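Local coordinates for kelch domain-containing protein (Colletotrichum graminicola M1.001, PDB 5C86), which oxidises alcohols as a fungal member of the AA5 copper-radical oxidase family, related to galactose oxidase and glyoxal oxidase, at residues Ser33-Arg38 against Ala42-Thr47; Gly82-Thr87 against Ser106-Leu111; Trp301-Thr306 against Gly352-Asn357. All coordinates share one frame; numbering follows the deposited sequence.

How the contacts relate
All three contacts belong to the seven-bladed beta-propeller, but to different layers of it. Contact 2 is core: aliphatic side chains and one indole pack over the faces of a single blade. Contacts 1 and 3 are partly buried loop contacts, and contact 3 adjoins a copper ligand. In contact 1 an amide stacks on tryptophan and is tied down by a hydrogen bond; contacts 2 and 3 are packed without one between their segments, and in contact 3 a phenylalanine meets carbonyl oxygens and a cysteine. Contacts 1 and 3 touch, with Gly-355 N 3.0 Å from Asn-37 O, a probable hydrogen bond, whereas contacts 2 and 3 stand about 28 Å apart, centre to centre.

Contact 1 of 3, residues Ser33-Arg38 against Ala42-Thr47; sequences SGWPNR and AGNGKT
Trp-35 and Asn-44 stack within the loop that joins strands 28-31 and 47-52 in one blade of the seven-bladed propeller. The carboxamide lies almost flat on the indole, the two planes only 2° apart, and Asn-44 CB sits over the six-membered ring, 3.6 Å from its centroid, in a CH-pi contact. With CG anti to the backbone N (chi1 -152°), the amide is carried along the ring face until ND2 reaches Gly-34 O at 3.1 Å. That bond is nearly straight (177°) and lies in the amide plane, although the donor stands above the carbonyl plane; bond and stack together fix the amide's rotation.

Packing is also tight deeper in, where Gly-34 CA comes within 3.1 Å of Lys-46 O. Here Asp-70 OD2 draws the two segments together by accepting from both Gly-34 N and Asn-44 N. Toward the partly exposed side the fit is looser: the extended Lys-46 chain passes Gly-34, its CE 3.9 Å from Gly-34 O. At the buried end, Thr-47 CA directs its hydrogen at Ser-33 O, 3.4 Å away.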
loop_
_atom_site.group_PDB
_atom_site.type_symbol
_atom_site.label_atom_id
_atom_site.label_comp_id
_atom_site.label_asym_id
_atom_site.label_seq_id
_atom_site.Cartn_x
_atom_site.Cartn_y
_atom_site.Cartn_z
ATOM N N SER A 33 -14.342 -10.731 -4.549
ATOM C CA SER A 33 -14.763 -10.785 -5.942
ATOM C C SER A 33 -16.304 -10.892 -5.909
ATOM O O SER A 33 -16.913 -10.727 -4.830
ATOM C CB SER A 33 -14.226 -12.042 -6.618
ATOM O OG SER A 33 -14.691 -13.170 -5.948
ATOM N N GLY A 34 -16.842 -11.349 -7.040
ATOM C CA GLY A 34 -18.290 -11.749 -7.076
ATOM C C GLY A 34 -18.656 -12.984 -6.350
ATOM O O GLY A 34 -19.860 -13.327 -6.342
ATOM N N TRP A 35 -17.727 -13.640 -5.738
ATOM C CA TRP A 35 -17.971 -14.709 -4.771
ATOM C C TRP A 35 -17.160 -14.502 -3.520
ATOM O O TRP A 35 -16.093 -13.861 -3.529
ATOM C CB TRP A 35 -17.577 -16.070 -5.325
ATOM C CG TRP A 35 -18.328 -16.445 -6.606
ATOM C CD1 TRP A 35 -19.452 -17.266 -6.683
ATOM C CD2 TRP A 35 -18.003 -16.070 -7.952
ATOM N NE1 TRP A 35 -19.852 -17.349 -7.997
ATOM C CE2 TRP A 35 -18.982 -16.636 -8.801
ATOM C CE3 TRP A 35 -17.017 -15.258 -8.536
ATOM C CZ2 TRP A 35 -18.969 -16.422 -10.211
ATOM C CZ3 TRP A 35 -16.971 -15.069 -9.926
ATOM C CH2 TRP A 35 -17.954 -15.684 -10.767
ATOM N N PRO A 36 -17.529 -15.149 -2.431
ATOM C CA PRO A 36 -16.711 -15.084 -1.192
ATOM C C PRO A 36 -15.391 -15.870 -1.210
ATOM O O PRO A 36 -14.447 -15.643 -0.416
ATOM C CB PRO A 36 -17.664 -15.704 -0.125
ATOM C CG PRO A 36 -18.692 -16.440 -0.989
ATOM C CD PRO A 36 -18.895 -15.644 -2.197
ATOM N N ASN A 37 -15.361 -16.929 -2.041
ATOM C CA ASN A 37 -14.387 -17.960 -1.968
ATOM C C ASN A 37 -13.780 -18.408 -3.343
ATOM O O ASN A 37 -13.059 -19.394 -3.377
ATOM C CB ASN A 37 -15.017 -19.181 -1.302
ATOM C CG ASN A 37 -16.233 -19.701 -2.088
ATOM O OD1 ASN A 37 -16.661 -19.150 -3.096
ATOM N ND2 ASN A 37 -16.851 -20.699 -1.532
ATOM N N ARG A 38 -14.027 -17.724 -4.429
ATOM C CA ARG A 38 -13.408 -18.157 -5.675
ATOM C C ARG A 38 -13.627 -16.940 -6.539
ATOM O O ARG A 38 -14.087 -16.002 -6.024
ATOM C CB ARG A 38 -14.110 -19.444 -6.173
ATOM C CG ARG A 38 -15.610 -19.247 -6.309
ATOM C CD ARG A 38 -16.284 -20.611 -6.273
ATOM N NE ARG A 38 -17.665 -20.669 -6.737
ATOM C CZ ARG A 38 -18.708 -20.684 -5.915
ATOM N NH1 ARG A 38 -18.475 -20.560 -4.629
ATOM N NH2 ARG A 38 -19.970 -20.782 -6.378
ATOM N N ALA A 42 -13.852 -13.435 -15.985
ATOM C CA ALA A 42 -14.946 -12.562 -16.359
ATOM C C ALA A 42 -15.641 -11.968 -15.185
ATOM O O ALA A 42 -16.249 -10.916 -15.345
ATOM C CB ALA A 42 -16.004 -13.366 -17.150
ATOM N N GLY A 43 -15.596 -12.646 -14.065
ATOM C CA GLY A 43 -16.205 -12.166 -12.853
ATOM C C GLY A 43 -17.717 -12.452 -12.771
ATOM O O GLY A 43 -18.330 -13.055 -13.658
ATOM N N ASN A 44 -18.308 -11.987 -11.700
ATOM C CA ASN A 44 -19.726 -12.196 -11.400
ATOM C C ASN A 44 -20.504 -10.889 -11.408
ATOM O O ASN A 44 -21.623 -10.875 -10.852
ATOM C CB ASN A 44 -19.865 -12.916 -10.083
ATOM C CG ASN A 44 -21.143 -13.777 -9.976
ATOM O OD1 ASN A 44 -21.737 -14.103 -10.996
ATOM N ND2 ASN A 44 -21.519 -14.167 -8.776
ATOM N N GLY A 45 -19.980 -9.821 -12.036
ATOM C CA GLY A 45 -20.582 -8.513 -12.185
ATOM C C GLY A 45 -20.880 -7.745 -10.880
ATOM O O GLY A 45 -21.732 -6.907 -10.838
ATOM N N LYS A 46 -20.201 -8.113 -9.795
ATOM C CA LYS A 46 -20.499 -7.566 -8.473
ATOM C C LYS A 46 -19.338 -7.925 -7.568
ATOM O O LYS A 46 -18.529 -8.774 -7.924
ATOM C CB LYS A 46 -21.853 -8.156 -7.946
ATOM C CG LYS A 46 -21.795 -9.602 -7.540
ATOM C CD LYS A 46 -23.245 -10.183 -7.474
ATOM C CE LYS A 46 -23.227 -11.506 -6.756
ATOM N NZ LYS A 46 -24.598 -12.137 -6.710
ATOM N N THR A 47 -19.297 -7.298 -6.396
ATOM C CA THR A 47 -18.310 -7.665 -5.368
ATOM C C THR A 47 -18.880 -7.803 -3.993
ATOM O O THR A 47 -19.642 -6.880 -3.568
ATOM C CB THR A 47 -17.161 -6.569 -5.327
ATOM O OG1 THR A 47 -16.714 -6.227 -6.621
ATOM C CG2 THR A 47 -16.028 -7.027 -4.422
#

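Contact 2 of 3, residues Gly82-Thr87 against Ser106-Leu111; sequences GRIIVT and SPWTPL
Trp-108 pushes the far end of its six-membered ring against Val-86, whose CG2 lies 3.4 Å from Trp-108 CZ3 and nearly as close to Trp-108 CH2. The valine side chain crosses the indole at about a right angle. Val-86 CG2, anti to the carbonyl carbon, is the branch that does the touching. Trp-108 CZ3 is also 3.5 Å from Ile-84 O, and the indole thus meets backbone as well as side chain. Beside it, Ile-84 CG2 packs on Trp-108 CH2 at 3.9 Å, with the two side chains crossing obliquely. In Trp-108, CG is anti to the carbonyl carbon (chi1 -71°), which carries the ring inward from the loop that leads into strand 109-111.

A second, lighter contact is made on the other face of the sheet. Ile-85, between Ile-84 and Val-86 in the strand, turns the opposite way, and its CD1 meets Leu-111 CD1 at 4.3 Å. Both are branch-end methyl groups, and the contact is purely apolar.

These residues belong to one four-stranded antiparallel blade of the beta-propeller, and strand 95-98 runs between the two partners. The CA atoms of Ile-85 and Leu-111 are accordingly 8.8 Å apart, and side chains bridge the intervening strand. The indole's polar edge is tied to the preceding blade by a weak hydrogen bond from NE1 to Gln-65 OE1. On that same side Val-86 rests on Trp-31 and Trp-108 on Leu-29, both of strand 28-31, while Met-71 touches both side chains from a loop. Ile-85 packs on Ile-131 of strand 131-134, so one face of this blade lies against strand 28-31 and the other against strand 131-134.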
loop_
_atom_site.group_PDB
_atom_site.type_symbol
_atom_site.label_atom_id
_atom_site.label_comp_id
_atom_site.label_asym_id
_atom_site.label_seq_id
_atom_site.Cartn_x
_atom_site.Cartn_y
_atom_site.Cartn_z
ATOM N N GLY A 82 -9.983 11.101 0.065
ATOM C CA GLY A 82 -10.130 9.830 0.715
ATOM C C GLY A 82 -11.071 8.831 0.080
ATOM O O GLY A 82 -11.413 7.867 0.740
ATOM N N ARG A 83 -11.520 9.134 -1.157
ATOM C CA ARG A 83 -12.341 8.163 -1.837
ATOM C C ARG A 83 -11.448 7.060 -2.356
ATOM O O ARG A 83 -10.326 7.347 -2.796
ATOM C CB ARG A 83 -13.051 8.860 -3.012
ATOM C CG ARG A 83 -13.970 9.965 -2.518
ATOM C CD ARG A 83 -14.856 10.448 -3.650
ATOM N NE ARG A 83 -14.078 10.781 -4.800
ATOM C CZ ARG A 83 -14.506 10.881 -6.065
ATOM N NH1 ARG A 83 -15.819 10.776 -6.360
ATOM N NH2 ARG A 83 -13.657 11.188 -7.006
ATOM N N ILE A 84 -11.939 5.827 -2.247
ATOM C CA ILE A 84 -11.218 4.636 -2.765
ATOM C C ILE A 84 -11.669 4.372 -4.191
ATOM O O ILE A 84 -12.849 4.093 -4.424
ATOM C CB ILE A 84 -11.455 3.420 -1.887
ATOM C CG1 ILE A 84 -11.177 3.691 -0.423
ATOM C CG2 ILE A 84 -10.641 2.258 -2.448
ATOM C CD1 ILE A 84 -11.717 2.684 0.485
ATOM N N ILE A 85 -10.768 4.571 -5.102
ATOM C CA ILE A 85 -11.019 4.387 -6.530
ATOM C C ILE A 85 -10.445 3.065 -6.989
ATOM O O ILE A 85 -9.218 2.857 -6.914
ATOM C CB ILE A 85 -10.494 5.551 -7.327
ATOM C CG1 ILE A 85 -11.234 6.901 -6.944
ATOM C CG2 ILE A 85 -10.646 5.306 -8.851
ATOM C CD1 ILE A 85 -10.761 8.151 -7.657
ATOM N N VAL A 86 -11.290 2.134 -7.476
ATOM C CA VAL A 86 -10.911 0.814 -7.868
ATOM C C VAL A 86 -11.174 0.634 -9.367
ATOM O O VAL A 86 -12.281 0.897 -9.827
ATOM C CB VAL A 86 -11.632 -0.210 -7.004
ATOM C CG1 VAL A 86 -11.313 -1.610 -7.373
ATOM C CG2 VAL A 86 -11.358 -0.022 -5.514
ATOM N N THR A 87 -10.191 0.156 -10.091
ATOM C CA THR A 87 -10.213 0.106 -11.553
ATOM C C THR A 87 -10.055 -1.309 -12.026
ATOM O O THR A 87 -9.146 -2.036 -11.640
ATOM C CB THR A 87 -9.128 0.948 -12.171
ATOM O OG1 THR A 87 -7.837 0.801 -11.477
ATOM C CG2 THR A 87 -9.487 2.376 -12.130
ATOM N N SER A 106 -22.122 1.928 2.413
ATOM C CA SER A 106 -22.897 2.435 1.331
ATOM C C SER A 106 -22.445 1.842 -0.039
ATOM O O SER A 106 -21.358 1.241 -0.136
ATOM C CB SER A 106 -22.873 3.959 1.374
ATOM O OG SER A 106 -21.657 4.589 0.918
ATOM N N PRO A 107 -23.233 2.047 -1.115
ATOM C CA PRO A 107 -22.884 1.399 -2.389
ATOM C C PRO A 107 -21.652 2.016 -3.041
ATOM O O PRO A 107 -21.480 3.235 -3.038
ATOM C CB PRO A 107 -24.134 1.619 -3.258
ATOM C CG PRO A 107 -25.276 1.778 -2.231
ATOM C CD PRO A 107 -24.646 2.550 -1.115
ATOM N N TRP A 108 -20.838 1.168 -3.657
ATOM C CA TRP A 108 -19.813 1.675 -4.555
ATOM C C TRP A 108 -20.540 2.273 -5.719
ATOM O O TRP A 108 -21.556 1.690 -6.204
ATOM C CB TRP A 108 -18.924 0.538 -5.044
ATOM C CG TRP A 108 -18.013 -0.024 -3.946
ATOM C CD1 TRP A 108 -18.317 -0.787 -2.897
ATOM C CD2 TRP A 108 -16.579 0.239 -3.857
ATOM N NE1 TRP A 108 -17.168 -1.047 -2.128
ATOM C CE2 TRP A 108 -16.119 -0.420 -2.736
ATOM C CE3 TRP A 108 -15.707 0.954 -4.639
ATOM C CZ2 TRP A 108 -14.769 -0.371 -2.341
ATOM C CZ3 TRP A 108 -14.420 0.981 -4.291
ATOM C CH2 TRP A 108 -13.964 0.336 -3.154
ATOM N N THR A 109 -20.084 3.351 -6.243
ATOM C CA THR A 109 -20.744 3.939 -7.417
ATOM C C THR A 109 -19.834 4.022 -8.631
ATOM O O THR A 109 -18.612 4.035 -8.521
ATOM C CB THR A 109 -21.287 5.312 -7.009
ATOM O OG1 THR A 109 -20.197 6.234 -6.749
ATOM C CG2 THR A 109 -22.225 5.179 -5.822
ATOM N N PRO A 110 -20.371 4.174 -9.850
ATOM C CA PRO A 110 -19.547 4.171 -11.002
ATOM C C PRO A 110 -18.933 5.466 -11.328
ATOM O O PRO A 110 -19.497 6.528 -11.116
ATOM C CB PRO A 110 -20.542 3.775 -12.161
ATOM C CG PRO A 110 -21.813 4.281 -11.649
ATOM C CD PRO A 110 -21.801 3.991 -10.189
ATOM N N LEU A 111 -17.738 5.395 -11.844
ATOM C CA LEU A 111 -17.063 6.435 -12.533
ATOM C C LEU A 111 -16.897 6.068 -13.973
ATOM O O LEU A 111 -17.334 4.995 -14.366
ATOM C CB LEU A 111 -15.727 6.787 -11.830
ATOM C CG LEU A 111 -15.817 7.328 -10.381
ATOM C CD1 LEU A 111 -14.417 7.611 -9.820
ATOM C CD2 LEU A 111 -16.593 8.620 -10.312
#

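Contact 3 of 3, residues Trp301-Thr306 against Gly352-Asn357; sequences WLFSDT and GLCGAN
Beside the copper site, empty in this model, Phe-303 packs against the backbone of Gly-352 and Leu-353 and the side chain of Cys-354. Gly-352 O approaches the edge of the phenyl ring near its plane, 3.5 Å from Phe-303 CD1, where ring hydrogens would meet a partly negative oxygen. Leu-353 O comes in obliquely, with Phe-303 CE1 3.4 Å away. On the CD1 side of the ring Cys-354 adds its CB, 3.6 Å from Phe-303 CD1, in an apolar contact. Cys-354 SG, which forms a disulfide with Cys-358, is farther off, 5.5 Å from the ring centroid and oblique to it; because this residue has two conformers, the sulfur-aromatic contact is doubtful.

Phe-303 has its CG anti to the carbonyl carbon (chi1 -55°), which swings the ring toward Gly-352 O and Leu-353 O. Its segment is part of the loop between strands 291-294 and 313-316, whereas Gly-352 to Asn-357 follow strand 346-350 in the blade that also takes in the N-terminal strand 5-11. The contact therefore joins loops from two blades of the propeller, the latter being the one that closes the ring. His-335, a copper ligand in another structure of this protein, adjoins both partners. Its ND1 is hydrogen-bonded to Gly-352 O, and its ring meets that of Phe-303 at a steep angle. The oxygen that touches the phenyl edge thus probably also helps to orient this histidine. Trp-39 lies at a shallow angle to the same phenyl ring, and Tyr-334 meets it edge-to-face.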
loop_
_atom_site.group_PDB
_atom_site.type_symbol
_atom_site.label_atom_id
_atom_site.label_comp_id
_atom_site.label_asym_id
_atom_site.label_seq_id
_atom_site.Cartn_x
_atom_site.Cartn_y
_atom_site.Cartn_z
ATOM N N TRP A 301 4.417 -20.185 -6.939
ATOM C CA TRP A 301 3.249 -20.770 -7.604
ATOM C C TRP A 301 1.989 -20.149 -7.034
ATOM O O TRP A 301 1.936 -19.807 -5.832
ATOM C CB TRP A 301 3.161 -22.268 -7.395
ATOM C CG TRP A 301 4.280 -23.076 -7.984
ATOM C CD1 TRP A 301 5.128 -23.806 -7.278
ATOM C CD2 TRP A 301 4.690 -23.196 -9.368
ATOM N NE1 TRP A 301 5.998 -24.450 -8.111
ATOM C CE2 TRP A 301 5.791 -24.018 -9.390
ATOM C CE3 TRP A 301 4.225 -22.667 -10.584
ATOM C CZ2 TRP A 301 6.442 -24.354 -10.605
ATOM C CZ3 TRP A 301 4.877 -23.005 -11.776
ATOM C CH2 TRP A 301 5.976 -23.837 -11.741
ATOM N N LEU A 302 0.999 -20.027 -7.877
ATOM C CA LEU A 302 -0.253 -19.391 -7.488
ATOM C C LEU A 302 -1.137 -20.366 -6.692
ATOM O O LEU A 302 -1.097 -21.579 -6.905
ATOM C CB LEU A 302 -0.992 -18.837 -8.688
ATOM C CG LEU A 302 -0.207 -17.969 -9.676
ATOM C CD1 LEU A 302 -1.114 -17.292 -10.639
ATOM C CD2 LEU A 302 0.593 -16.926 -8.907
ATOM N N PHE A 303 -1.913 -19.826 -5.771
ATOM C CA PHE A 303 -2.953 -20.609 -5.079
ATOM C C PHE A 303 -2.352 -21.820 -4.383
ATOM O O PHE A 303 -2.909 -22.973 -4.415
ATOM C CB PHE A 303 -4.044 -21.039 -6.075
ATOM C CG PHE A 303 -4.633 -19.898 -6.811
ATOM C CD1 PHE A 303 -5.481 -18.979 -6.191
ATOM C CD2 PHE A 303 -4.320 -19.669 -8.117
ATOM C CE1 PHE A 303 -5.991 -17.907 -6.911
ATOM C CE2 PHE A 303 -4.798 -18.582 -8.805
ATOM C CZ PHE A 303 -5.611 -17.682 -8.208
ATOM N N SER A 304 -1.203 -21.602 -3.755
ATOM C CA SER A 304 -0.395 -22.616 -3.195
ATOM C C SER A 304 0.153 -22.218 -1.842
ATOM O O SER A 304 0.738 -21.110 -1.694
ATOM C CB SER A 304 0.793 -22.919 -4.119
ATOM O OG SER A 304 1.536 -23.982 -3.601
ATOM N N ASP A 305 0.012 -23.116 -0.884
ATOM C CA ASP A 305 0.560 -23.006 0.456
ATOM C C ASP A 305 1.975 -23.566 0.594
ATOM O O ASP A 305 2.546 -23.638 1.703
ATOM C CB ASP A 305 -0.391 -23.619 1.540
ATOM C CG ASP A 305 -1.567 -22.742 1.843
ATOM O OD1 ASP A 305 -1.606 -21.577 1.432
ATOM O OD2 ASP A 305 -2.481 -23.199 2.526
ATOM N N THR A 306 2.603 -23.897 -0.520
ATOM C CA THR A 306 3.914 -24.535 -0.495
ATOM C C THR A 306 5.041 -23.502 -0.260
ATOM O O THR A 306 4.832 -22.264 -0.409
ATOM C CB THR A 306 4.172 -25.282 -1.793
ATOM O OG1 THR A 306 4.092 -24.353 -2.871
ATOM C CG2 THR A 306 3.122 -26.437 -1.940
ATOM N N GLY A 352 -5.236 -17.320 -1.051
ATOM C CA GLY A 352 -6.095 -18.318 -1.718
ATOM C C GLY A 352 -7.090 -17.652 -2.632
ATOM O O GLY A 352 -6.718 -16.948 -3.590
ATOM N N LEU A 353 -8.375 -17.909 -2.377
ATOM C CA LEU A 353 -9.468 -17.568 -3.240
ATOM C C LEU A 353 -9.397 -18.523 -4.453
ATOM O O LEU A 353 -9.103 -18.128 -5.567
ATOM C CB LEU A 353 -9.559 -16.065 -3.717
ATOM C CG LEU A 353 -10.954 -15.621 -4.168
ATOM C CD1 LEU A 353 -11.944 -15.450 -3.002
ATOM C CD2 LEU A 353 -10.955 -14.347 -4.977
ATOM N N CYS A 354 -9.670 -19.785 -4.207
ATOM C CA CYS A 354 -9.467 -20.787 -5.238
ATOM C C CYS A 354 -10.461 -21.911 -5.216
ATOM O O CYS A 354 -10.135 -23.027 -5.630
ATOM C CB CYS A 354 -8.059 -21.308 -5.101
ATOM S SG CYS A 354 -7.476 -21.526 -3.412
ATOM N N GLY A 355 -11.656 -21.611 -4.751
ATOM C CA GLY A 355 -12.853 -22.492 -4.943
ATOM C C GLY A 355 -13.532 -22.845 -3.648
ATOM O O GLY A 355 -13.014 -22.683 -2.609
ATOM N N ALA A 356 -14.733 -23.410 -3.716
ATOM C CA ALA A 356 -15.385 -23.946 -2.509
ATOM C C ALA A 356 -14.615 -25.133 -1.872
ATOM O O ALA A 356 -14.127 -26.067 -2.540
ATOM C CB ALA A 356 -16.848 -24.373 -2.862
ATOM N N ASN A 357 -14.463 -25.103 -0.558
ATOM C CA ASN A 357 -13.695 -26.120 0.171
ATOM C C ASN A 357 -12.277 -26.271 -0.278
ATOM O O ASN A 357 -11.722 -27.363 -0.158
ATOM C CB ASN A 357 -14.346 -27.540 0.087
ATOM C CG ASN A 357 -15.716 -27.606 0.716
ATOM O OD1 ASN A 357 -16.056 -26.784 1.567
ATOM N ND2 ASN A 357 -16.525 -28.615 0.303
#